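Local coordinates for protein beta-agarase D (Zobellia galactanivorans, PDB 4ASM) that cleaves the beta-1,4-linkages of agarose in a random, endo-acting manner with retention of anomeric configuration, through its GH16 catalytic domain, at residues Ile15-Gly20 / Gly224-Ser229; Ala137-Met142 / Asp162-Tyr167; Ile183-His188 / Gln240-Leu245; Thr220-Val225 / Trp355-Lys360. All blocks are in the same frame, centred on the assembly; numbering follows the deposited sequence.

Interaction 1 of 4, residues Ile15-Gly20 / Gly224-Ser229; sequences IPANAG and GVNWVS
A17 and N226 form a small, largely buried contact in which the loop before strand 24-27 is laid against the outer side of strand 220-229. The methyl of A17 rests along the N226 side chain, with CB of A17 3.7 Å from ND2 and 3.8 Å from CG of N226, so the direct part of the contact is van der Waals, a methyl set against the flank of a carboxamide. Because N226 CG stands anti to the backbone N (chi1 -175°), the amide runs out past A17 toward the backbone of N18. There a water completes the link, giving a hydrogen bond to O of N18 (2.7 Å) and accepting one from ND2 of N226 (2.9 Å). ND2 also bonds to OE1 of E234 on the adjoining strand, and together these two acceptors probably hold the amide in its rotation. The loop has its own internal support: OD1 of N18 accepts from N of G20 at 3.0 Å, closing an Asx turn in which the donor sits well above the carbonyl plane. W25 donates from its indole nitrogen to O of A17, and F134 and F236 pack against the A17 methyl. V225, just before N226 on the strand, points the other way, onto I161 and I163. This alternation, with one strand face buried between sheets and the other covered by a terminal segment, fits the outer sheet of the GH16 beta-sandwich (jelly roll).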
# COMPACT_ATOMS: atom_id res chain seq x y z
N ILE A 15 18.46 -5.51 -7.54
CA ILE A 15 17.64 -5.61 -6.34
C ILE A 15 18.20 -4.61 -5.33
O ILE A 15 19.35 -4.74 -4.90
CB ILE A 15 17.68 -7.04 -5.79
CG1 ILE A 15 17.18 -8.02 -6.85
CG2 ILE A 15 16.87 -7.14 -4.49
CD1 ILE A 15 17.61 -9.49 -6.63
N PRO A 16 17.41 -3.59 -4.96
CA PRO A 16 17.99 -2.50 -4.16
C PRO A 16 18.14 -2.81 -2.67
O PRO A 16 18.88 -2.11 -1.98
CB PRO A 16 17.01 -1.36 -4.37
CG PRO A 16 15.69 -2.03 -4.60
CD PRO A 16 15.99 -3.35 -5.28
N ALA A 17 17.45 -3.84 -2.18
CA ALA A 17 17.57 -4.24 -0.80
C ALA A 17 18.82 -5.08 -0.59
O ALA A 17 19.29 -5.78 -1.52
CB ALA A 17 16.33 -5.01 -0.38
N ASN A 18 19.37 -5.01 0.61
CA ASN A 18 20.59 -5.73 0.96
C ASN A 18 20.24 -7.08 1.58
O ASN A 18 19.67 -7.12 2.67
CB ASN A 18 21.40 -4.88 1.95
CG ASN A 18 22.62 -5.61 2.53
OD1 ASN A 18 23.22 -6.48 1.91
ND2 ASN A 18 22.99 -5.22 3.75
N ALA A 19 20.61 -8.17 0.89
CA ALA A 19 20.36 -9.54 1.38
C ALA A 19 21.14 -9.86 2.65
O ALA A 19 20.78 -10.78 3.39
CB ALA A 19 20.67 -10.56 0.30
N GLY A 20 22.20 -9.09 2.90
CA GLY A 20 23.05 -9.28 4.09
C GLY A 20 24.36 -9.97 3.74
O GLY A 20 24.48 -10.61 2.68
N GLY A 224 9.08 -0.76 -3.70
CA GLY A 224 9.16 -2.05 -3.00
C GLY A 224 9.36 -1.90 -1.52
O GLY A 224 9.76 -0.84 -1.05
N VAL A 225 9.07 -2.97 -0.80
CA VAL A 225 9.34 -3.06 0.62
C VAL A 225 10.19 -4.28 0.92
O VAL A 225 9.90 -5.38 0.41
CB VAL A 225 8.04 -3.05 1.48
CG1 VAL A 225 8.36 -3.04 2.96
CG2 VAL A 225 7.26 -1.85 1.19
N ASN A 226 11.22 -4.07 1.73
CA ASN A 226 12.00 -5.18 2.27
C ASN A 226 11.50 -5.40 3.69
O ASN A 226 11.69 -4.55 4.58
CB ASN A 226 13.50 -4.86 2.24
CG ASN A 226 14.37 -6.04 2.68
OD1 ASN A 226 13.96 -7.20 2.60
ND2 ASN A 226 15.57 -5.73 3.18
N TRP A 227 10.78 -6.51 3.87
CA TRP A 227 10.25 -6.90 5.16
C TRP A 227 11.31 -7.77 5.81
O TRP A 227 11.48 -8.95 5.47
CB TRP A 227 8.90 -7.60 4.98
CG TRP A 227 8.26 -8.07 6.24
CD1 TRP A 227 8.61 -7.76 7.53
CD2 TRP A 227 7.10 -8.91 6.33
NE1 TRP A 227 7.75 -8.39 8.41
CE2 TRP A 227 6.82 -9.10 7.69
CE3 TRP A 227 6.28 -9.52 5.37
CZ2 TRP A 227 5.76 -9.89 8.13
CZ3 TRP A 227 5.25 -10.30 5.80
CH2 TRP A 227 4.98 -10.47 7.16
N VAL A 228 12.09 -7.15 6.68
CA VAL A 228 13.33 -7.72 7.18
C VAL A 228 13.07 -8.70 8.31
O VAL A 228 13.68 -9.78 8.38
CB VAL A 228 14.28 -6.58 7.67
CG1 VAL A 228 15.55 -7.14 8.31
CG2 VAL A 228 14.63 -5.70 6.51
N SER A 229 12.16 -8.32 9.21
CA SER A 229 11.98 -9.02 10.46
C SER A 229 10.62 -8.65 11.03
O SER A 229 9.91 -7.84 10.44
CB SER A 229 13.08 -8.60 11.43
OG SER A 229 12.82 -7.26 11.86
O HOH W 1 17.73 -7.12 4.49

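Interaction 2 of 4, residues Ala137-Met142 / Asp162-Tyr167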
# COMPACT_ATOMS: atom_id res chain seq x y z
N ALA A 137 7.47 -3.73 -7.24
CA ALA A 137 6.71 -3.64 -8.48
C ALA A 137 7.14 -2.47 -9.33
O ALA A 137 7.59 -1.45 -8.81
CB ALA A 137 5.21 -3.54 -8.19
N ARG A 138 7.01 -2.64 -10.65
CA ARG A 138 7.15 -1.52 -11.57
C ARG A 138 5.74 -1.17 -12.00
O ARG A 138 5.02 -2.00 -12.56
CB ARG A 138 8.04 -1.86 -12.77
CG ARG A 138 8.24 -0.68 -13.70
CD ARG A 138 9.34 -0.99 -14.74
NE ARG A 138 9.62 0.21 -15.54
CZ ARG A 138 9.05 0.49 -16.71
NH1 ARG A 138 8.17 -0.33 -17.25
NH2 ARG A 138 9.37 1.63 -17.33
N VAL A 139 5.34 0.08 -11.74
CA VAL A 139 3.94 0.48 -11.82
C VAL A 139 3.78 1.90 -12.34
O VAL A 139 4.54 2.78 -11.94
CB VAL A 139 3.26 0.33 -10.43
CG1 VAL A 139 4.05 1.07 -9.32
CG2 VAL A 139 1.80 0.75 -10.48
N LYS A 140 2.83 2.09 -13.26
CA LYS A 140 2.43 3.43 -13.66
C LYS A 140 1.30 3.85 -12.73
O LYS A 140 0.16 3.37 -12.86
CB LYS A 140 1.95 3.45 -15.10
CG LYS A 140 1.65 4.87 -15.61
CD LYS A 140 1.21 4.85 -17.05
CE LYS A 140 1.04 6.25 -17.60
NZ LYS A 140 0.58 6.21 -19.02
N VAL A 141 1.63 4.75 -11.80
CA VAL A 141 0.64 5.26 -10.85
C VAL A 141 -0.51 5.91 -11.63
O VAL A 141 -0.28 6.64 -12.60
CB VAL A 141 1.31 6.30 -9.92
CG1 VAL A 141 0.30 6.91 -8.95
CG2 VAL A 141 2.50 5.65 -9.17
N MET A 142 -1.76 5.66 -11.22
CA MET A 142 -2.89 6.28 -11.91
C MET A 142 -2.86 7.80 -11.79
O MET A 142 -2.70 8.34 -10.69
CB MET A 142 -4.21 5.81 -11.37
CG MET A 142 -4.50 4.39 -11.61
SD MET A 142 -6.24 4.03 -11.22
CE MET A 142 -6.18 4.43 -9.47
N ASP A 162 2.17 -2.03 3.69
CA ASP A 162 1.92 -1.50 2.37
C ASP A 162 3.23 -1.34 1.61
O ASP A 162 4.28 -1.10 2.22
CB ASP A 162 1.17 -0.16 2.44
CG ASP A 162 -0.16 -0.29 3.09
OD1 ASP A 162 -0.70 -1.42 3.15
OD2 ASP A 162 -0.66 0.72 3.59
N ILE A 163 3.15 -1.52 0.30
CA ILE A 163 4.25 -1.18 -0.59
C ILE A 163 3.98 0.23 -1.12
O ILE A 163 4.82 1.12 -0.97
CB ILE A 163 4.41 -2.21 -1.70
CG1 ILE A 163 4.99 -3.51 -1.11
CG2 ILE A 163 5.39 -1.70 -2.74
CD1 ILE A 163 4.21 -4.73 -1.35
N MET A 164 2.82 0.42 -1.73
CA MET A 164 2.45 1.75 -2.22
C MET A 164 1.00 2.07 -1.88
O MET A 164 0.11 1.24 -2.08
CB MET A 164 2.63 1.80 -3.73
CG MET A 164 2.16 3.14 -4.35
SD MET A 164 2.39 3.23 -6.14
CE MET A 164 1.24 1.97 -6.70
N GLU A 165 0.77 3.28 -1.36
CA GLU A 165 -0.57 3.88 -1.29
C GLU A 165 -0.36 5.30 -1.81
O GLU A 165 0.32 6.11 -1.14
CB GLU A 165 -1.09 3.91 0.15
CG GLU A 165 -2.41 4.61 0.31
CD GLU A 165 -2.96 4.43 1.71
OE1 GLU A 165 -2.24 4.82 2.66
OE2 GLU A 165 -4.09 3.90 1.87
N CYS A 166 -0.87 5.58 -3.01
CA CYS A 166 -0.58 6.85 -3.67
C CYS A 166 -1.82 7.36 -4.36
O CYS A 166 -2.45 6.65 -5.12
CB CYS A 166 0.56 6.64 -4.68
SG CYS A 166 1.05 8.18 -5.51
N TYR A 167 -2.19 8.61 -4.07
CA TYR A 167 -3.30 9.30 -4.74
C TYR A 167 -2.67 10.28 -5.71
O TYR A 167 -2.56 11.48 -5.42
CB TYR A 167 -4.18 10.02 -3.72
CG TYR A 167 -4.40 9.20 -2.46
CD1 TYR A 167 -3.43 9.14 -1.48
CD2 TYR A 167 -5.59 8.53 -2.24
CE1 TYR A 167 -3.59 8.39 -0.33
CE2 TYR A 167 -5.78 7.76 -1.07
CZ TYR A 167 -4.76 7.72 -0.13
OH TYR A 167 -4.89 6.98 1.05
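M164 reaches across from strand 159-166 to touch V139 and V141 of the 137-142 segment. From CB the chain runs out straight, with CG anti to the backbone N (chi1 176°), and CB and CG serve as the spacer that carries the sulfur toward the facing sheet. SD then lies 3.9 Å from CG2 of V141, whose side chain it crosses at a slant. The bend at chi3 (66°) turns CE to the branched end of V139, tip to tip, 3.9 Å from CG1 and 4.0 Å from CG2 of that valine. I163 and M164 both face I150 in a classic beta bulge, within the ExDxxE signature of GH16 enzymes formed by E160, D162 and E165. While M164 fills the space between the two sheets, E165, the probable proton donor, points to the other side of the strand and bonds to ND1 of H184. An alanine in place of M164 would take away the sulfur and methyl that V139 and V141 pack on from this strand, probably opening a gap between them. Two residues on, SG of C166 comes within 3.7 Å of CG1 of V141, so the two branches of this valine are divided between the two sulfurs.

Interaction 3 of 4, residues Ile183-His188 / Gln240-Leu245; sequences IHLSHH and QMVRIL
L185 CG lies anti to the carbonyl carbon (chi1 -54°) and the chain stays extended to CD1, which carries this methyl to strand 240-246; R243 answers with CG anti to its backbone N (chi1 -173°) and a straight run to NE. The two side chains therefore slide past one another in opposite directions. CD1 of L185 reaches CB of R243 at 3.8 Å, and CD of R243 lies 4.1 Å from CB of L185. The same leucine methyl meets CG2 of V242 at 3.8 Å, the valine crossing it at about a right angle. Two successive residues can both be turned to L185 because V242 and R243 form a classic beta bulge opposite Y235. Beyond its aliphatic part R243 becomes polar: a water in the guanidinium plane accepts from NE at 2.8 Å and donates to O of L185 at 2.7 Å, while NH1 makes a salt bridge with D203. H187 closes the far end. Its imidazole, bonded through NE2 to O of I303, presents CE1 and ND1 about equally to the CD2 methyl of L245, with CE1 3.8 Å from that carbon. Between L185 and H187, which both point to 240-245, S186 points away and its O is bonded to the hydroxyl of Y235. The backbone of 183-191 pairs with strand 159-166, and H184 bonds to E165. The contact thus packs the strand beside the catalytic one against 240-246, consistent with the packing of the cleft-lining sheet on the outer sheet in a GH16 jelly roll.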
# COMPACT_ATOMS: atom_id res chain seq x y z
N ILE A 183 3.95 9.86 -1.85
CA ILE A 183 3.63 8.44 -1.77
C ILE A 183 3.56 8.11 -0.30
O ILE A 183 4.51 8.38 0.44
CB ILE A 183 4.67 7.52 -2.47
CG1 ILE A 183 4.91 7.95 -3.92
CG2 ILE A 183 4.23 6.01 -2.35
CD1 ILE A 183 5.96 7.15 -4.65
N HIS A 184 2.42 7.58 0.14
CA HIS A 184 2.32 7.15 1.53
C HIS A 184 3.03 5.83 1.74
O HIS A 184 2.63 4.82 1.15
CB HIS A 184 0.86 7.07 1.98
CG HIS A 184 0.69 7.00 3.47
ND1 HIS A 184 -0.36 6.33 4.06
CD2 HIS A 184 1.45 7.48 4.48
CE1 HIS A 184 -0.26 6.44 5.38
NE2 HIS A 184 0.84 7.11 5.66
N LEU A 185 4.07 5.85 2.56
CA LEU A 185 4.88 4.66 2.87
C LEU A 185 4.35 4.18 4.21
O LEU A 185 4.52 4.86 5.24
CB LEU A 185 6.38 4.98 2.91
CG LEU A 185 6.89 5.68 1.65
CD1 LEU A 185 8.35 6.04 1.85
CD2 LEU A 185 6.72 4.75 0.46
N SER A 186 3.65 3.05 4.20
CA SER A 186 2.73 2.76 5.29
C SER A 186 2.60 1.28 5.64
O SER A 186 3.15 0.40 4.98
CB SER A 186 1.36 3.34 4.91
OG SER A 186 0.44 3.40 6.00
N HIS A 187 1.86 1.04 6.72
CA HIS A 187 1.48 -0.30 7.15
C HIS A 187 0.26 -0.08 8.02
O HIS A 187 -0.08 1.05 8.32
CB HIS A 187 2.61 -0.99 7.92
CG HIS A 187 2.78 -0.50 9.33
ND1 HIS A 187 3.65 0.52 9.66
CD2 HIS A 187 2.20 -0.88 10.49
CE1 HIS A 187 3.60 0.73 10.96
NE2 HIS A 187 2.73 -0.11 11.50
N HIS A 188 -0.42 -1.16 8.40
CA HIS A 188 -1.49 -1.00 9.38
C HIS A 188 -1.43 -2.15 10.36
O HIS A 188 -1.05 -3.26 10.00
CB HIS A 188 -2.87 -1.08 8.72
CG HIS A 188 -3.32 0.16 7.99
ND1 HIS A 188 -2.79 0.56 6.78
CD2 HIS A 188 -4.32 1.01 8.27
CE1 HIS A 188 -3.43 1.65 6.37
NE2 HIS A 188 -4.37 1.94 7.25
N GLN A 240 16.24 3.32 -4.95
CA GLN A 240 16.86 4.07 -3.85
C GLN A 240 16.11 3.75 -2.57
O GLN A 240 14.89 3.81 -2.55
CB GLN A 240 16.77 5.57 -4.15
CG GLN A 240 17.40 6.46 -3.09
CD GLN A 240 17.08 7.94 -3.31
OE1 GLN A 240 15.91 8.34 -3.47
NE2 GLN A 240 18.12 8.75 -3.29
N MET A 241 16.83 3.42 -1.50
CA MET A 241 16.19 3.26 -0.20
C MET A 241 15.70 4.63 0.26
O MET A 241 16.48 5.59 0.26
CB MET A 241 17.12 2.64 0.84
CG MET A 241 16.34 2.16 2.03
SD MET A 241 17.33 1.41 3.31
CE MET A 241 18.18 0.15 2.42
N VAL A 242 14.42 4.73 0.65
CA VAL A 242 13.86 6.03 1.03
C VAL A 242 13.32 6.11 2.46
O VAL A 242 13.08 7.19 2.97
CB VAL A 242 12.77 6.51 0.05
CG1 VAL A 242 13.37 6.77 -1.34
CG2 VAL A 242 11.60 5.51 -0.03
N ARG A 243 13.12 4.96 3.10
CA ARG A 243 12.57 4.95 4.46
C ARG A 243 12.85 3.63 5.17
O ARG A 243 12.85 2.58 4.54
CB ARG A 243 11.05 5.18 4.43
CG ARG A 243 10.44 5.36 5.84
CD ARG A 243 9.15 6.09 5.74
NE ARG A 243 8.23 5.86 6.85
CZ ARG A 243 7.91 6.75 7.78
NH1 ARG A 243 8.47 7.96 7.81
NH2 ARG A 243 6.98 6.46 8.69
N ILE A 244 13.11 3.70 6.47
CA ILE A 244 13.20 2.51 7.31
C ILE A 244 12.32 2.74 8.53
O ILE A 244 12.38 3.82 9.15
CB ILE A 244 14.64 2.23 7.80
CG1 ILE A 244 15.63 2.18 6.63
CG2 ILE A 244 14.69 0.89 8.56
CD1 ILE A 244 17.06 1.99 7.07
N LEU A 245 11.51 1.74 8.89
CA LEU A 245 10.85 1.67 10.19
C LEU A 245 11.53 0.54 10.93
O LEU A 245 11.63 -0.58 10.42
CB LEU A 245 9.35 1.36 10.08
CG LEU A 245 8.45 2.57 10.28
CD1 LEU A 245 8.63 3.47 9.08
CD2 LEU A 245 7.01 2.21 10.46
O HOH W 2 6.11 4.09 7.32

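Interaction 4 of 4, residues Thr220-Val225 / Trp355-Lys360; sequences TIRIGV and WIRVYK
NH2 of R357 is gripped by OE1 of E136 in a salt bridge and by O of P14, and it lies 4.1 Å from NH1 of R222, which pairs with the other carboxylate oxygen, OE2, of the same glutamate. The two guanidinium planes stand nearly perpendicular, 87° apart, as they converge on one anion. E136 belongs to strand 133-140, the strand lying between 220-229 and 350-362, so the two arginines meet over its outer face. CG of R222 stands beside its backbone N (chi1 -71°) and the extended chi2 brings CD to the six-membered end of the W355 indole, 3.7 Å from both CZ2 and CH2; the bend at chi3 then turns the guanidinium aside. The indole and the R222 guanidinium are inclined by 28°, the aliphatic part of the arginine doing the touching. R357, extended from CG to NE, is also tied at NH1 to O of V13, with a weak bond to OH of Y359 at 3.1 Å. A leucine in place of R222 would probably leave OE2 of E136 without its charged mate and the carboxylate freer to turn. With two guanidiniums sharing one carboxylate, the close like charges are probably offset by E136, so that this shared ion pairing links three adjacent strands.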
# COMPACT_ATOMS: atom_id res chain seq x y z
N THR A 220 5.75 6.17 -14.21
CA THR A 220 6.06 4.79 -13.86
C THR A 220 7.31 4.72 -13.00
O THR A 220 8.37 5.28 -13.32
CB THR A 220 5.88 3.69 -14.97
OG1 THR A 220 6.99 2.76 -15.06
CG2 THR A 220 5.32 4.20 -16.24
N ILE A 221 7.11 4.06 -11.87
CA ILE A 221 8.11 3.98 -10.83
C ILE A 221 8.35 2.51 -10.48
O ILE A 221 7.51 1.64 -10.79
CB ILE A 221 7.68 4.76 -9.55
CG1 ILE A 221 6.42 4.16 -8.92
CG2 ILE A 221 7.44 6.26 -9.86
CD1 ILE A 221 6.12 4.79 -7.52
N ARG A 222 9.47 2.23 -9.84
CA ARG A 222 9.65 0.97 -9.13
C ARG A 222 9.49 1.26 -7.65
O ARG A 222 10.08 2.22 -7.13
CB ARG A 222 11.05 0.40 -9.36
CG ARG A 222 11.26 -0.12 -10.75
CD ARG A 222 12.53 -0.93 -10.74
NE ARG A 222 13.75 -0.12 -10.68
CZ ARG A 222 14.75 -0.26 -9.80
NH1 ARG A 222 14.72 -1.15 -8.80
NH2 ARG A 222 15.81 0.52 -9.93
N ILE A 223 8.68 0.47 -6.97
CA ILE A 223 8.48 0.69 -5.53
C ILE A 223 8.43 -0.67 -4.84
O ILE A 223 7.78 -1.60 -5.33
CB ILE A 223 7.24 1.58 -5.25
CG1 ILE A 223 7.09 1.88 -3.75
CG2 ILE A 223 5.98 0.98 -5.85
CD1 ILE A 223 6.16 3.08 -3.50
N GLY A 224 9.08 -0.76 -3.70
CA GLY A 224 9.16 -2.05 -3.00
C GLY A 224 9.36 -1.90 -1.52
O GLY A 224 9.76 -0.84 -1.05
N VAL A 225 9.07 -2.97 -0.80
CA VAL A 225 9.34 -3.06 0.62
C VAL A 225 10.19 -4.28 0.92
O VAL A 225 9.90 -5.38 0.41
CB VAL A 225 8.04 -3.05 1.48
CG1 VAL A 225 8.36 -3.04 2.96
CG2 VAL A 225 7.26 -1.85 1.19
N TRP A 355 5.33 -5.36 -13.76
CA TRP A 355 5.80 -6.57 -13.10
C TRP A 355 5.81 -6.39 -11.59
O TRP A 355 5.87 -5.28 -11.08
CB TRP A 355 7.18 -6.99 -13.59
CG TRP A 355 8.30 -5.97 -13.60
CD1 TRP A 355 8.80 -5.35 -14.71
CD2 TRP A 355 9.13 -5.54 -12.49
NE1 TRP A 355 9.86 -4.54 -14.36
CE2 TRP A 355 10.08 -4.63 -13.02
CE3 TRP A 355 9.14 -5.79 -11.11
CZ2 TRP A 355 11.05 -4.00 -12.22
CZ3 TRP A 355 10.10 -5.16 -10.31
CH2 TRP A 355 11.05 -4.28 -10.87
N ILE A 356 5.74 -7.52 -10.89
CA ILE A 356 5.96 -7.58 -9.46
C ILE A 356 6.84 -8.79 -9.17
O ILE A 356 6.56 -9.90 -9.64
CB ILE A 356 4.61 -7.59 -8.67
CG1 ILE A 356 4.85 -7.49 -7.16
CG2 ILE A 356 3.74 -8.79 -9.07
CD1 ILE A 356 3.58 -7.24 -6.38
N ARG A 357 7.92 -8.55 -8.43
CA ARG A 357 8.87 -9.61 -8.13
C ARG A 357 9.01 -9.76 -6.62
O ARG A 357 8.90 -8.79 -5.86
CB ARG A 357 10.23 -9.32 -8.78
CG ARG A 357 10.97 -8.10 -8.27
CD ARG A 357 12.20 -7.85 -9.13
NE ARG A 357 12.92 -6.65 -8.76
CZ ARG A 357 14.17 -6.39 -9.14
NH1 ARG A 357 14.84 -7.27 -9.88
NH2 ARG A 357 14.73 -5.23 -8.80
N VAL A 358 9.28 -11.00 -6.20
CA VAL A 358 9.34 -11.34 -4.79
C VAL A 358 10.62 -12.16 -4.60
O VAL A 358 10.83 -13.13 -5.33
CB VAL A 358 8.12 -12.18 -4.38
CG1 VAL A 358 8.22 -12.59 -2.93
CG2 VAL A 358 6.83 -11.41 -4.64
N TYR A 359 11.45 -11.75 -3.64
CA TYR A 359 12.68 -12.48 -3.30
C TYR A 359 12.76 -12.77 -1.81
O TYR A 359 12.17 -12.06 -0.99
CB TYR A 359 13.92 -11.67 -3.66
CG TYR A 359 14.11 -11.33 -5.12
CD1 TYR A 359 14.81 -12.18 -5.98
CD2 TYR A 359 13.62 -10.13 -5.63
CE1 TYR A 359 14.99 -11.84 -7.34
CE2 TYR A 359 13.79 -9.78 -6.95
CZ TYR A 359 14.48 -10.63 -7.81
OH TYR A 359 14.64 -10.25 -9.13
N LYS A 360 13.48 -13.83 -1.47
CA LYS A 360 13.87 -14.03 -0.08
C LYS A 360 15.39 -14.17 -0.00
O LYS A 360 16.01 -14.67 -0.95
CB LYS A 360 13.17 -15.26 0.51
CG LYS A 360 11.65 -15.18 0.50
CD LYS A 360 11.01 -16.46 1.02
CE LYS A 360 11.12 -16.58 2.53
NZ LYS A 360 10.27 -15.55 3.24

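Overall arrangement
Starting from the N terminus, the loop 15-20 opens interaction 1, which closes only at 224-229 and so spans over 200 residues. Interaction 2 closes early, between 137-142 and 162-167, nested inside that span, and joins the outer sheet to the catalytic strand. Interaction 3 starts at 183-188, after interaction 2 has closed, and ends at 240-245, crossing interaction 1. Interaction 4 begins at 220-225, the strand on which interaction 1 ends, shares G224 and V225 with it, crosses interaction 3 and closes at 355-360. Together they lay the N-terminal loop on the outer sheet, join side chains of the C-terminal strand to those of 220-229 within it, and bind that sheet to the inner one beneath the active site.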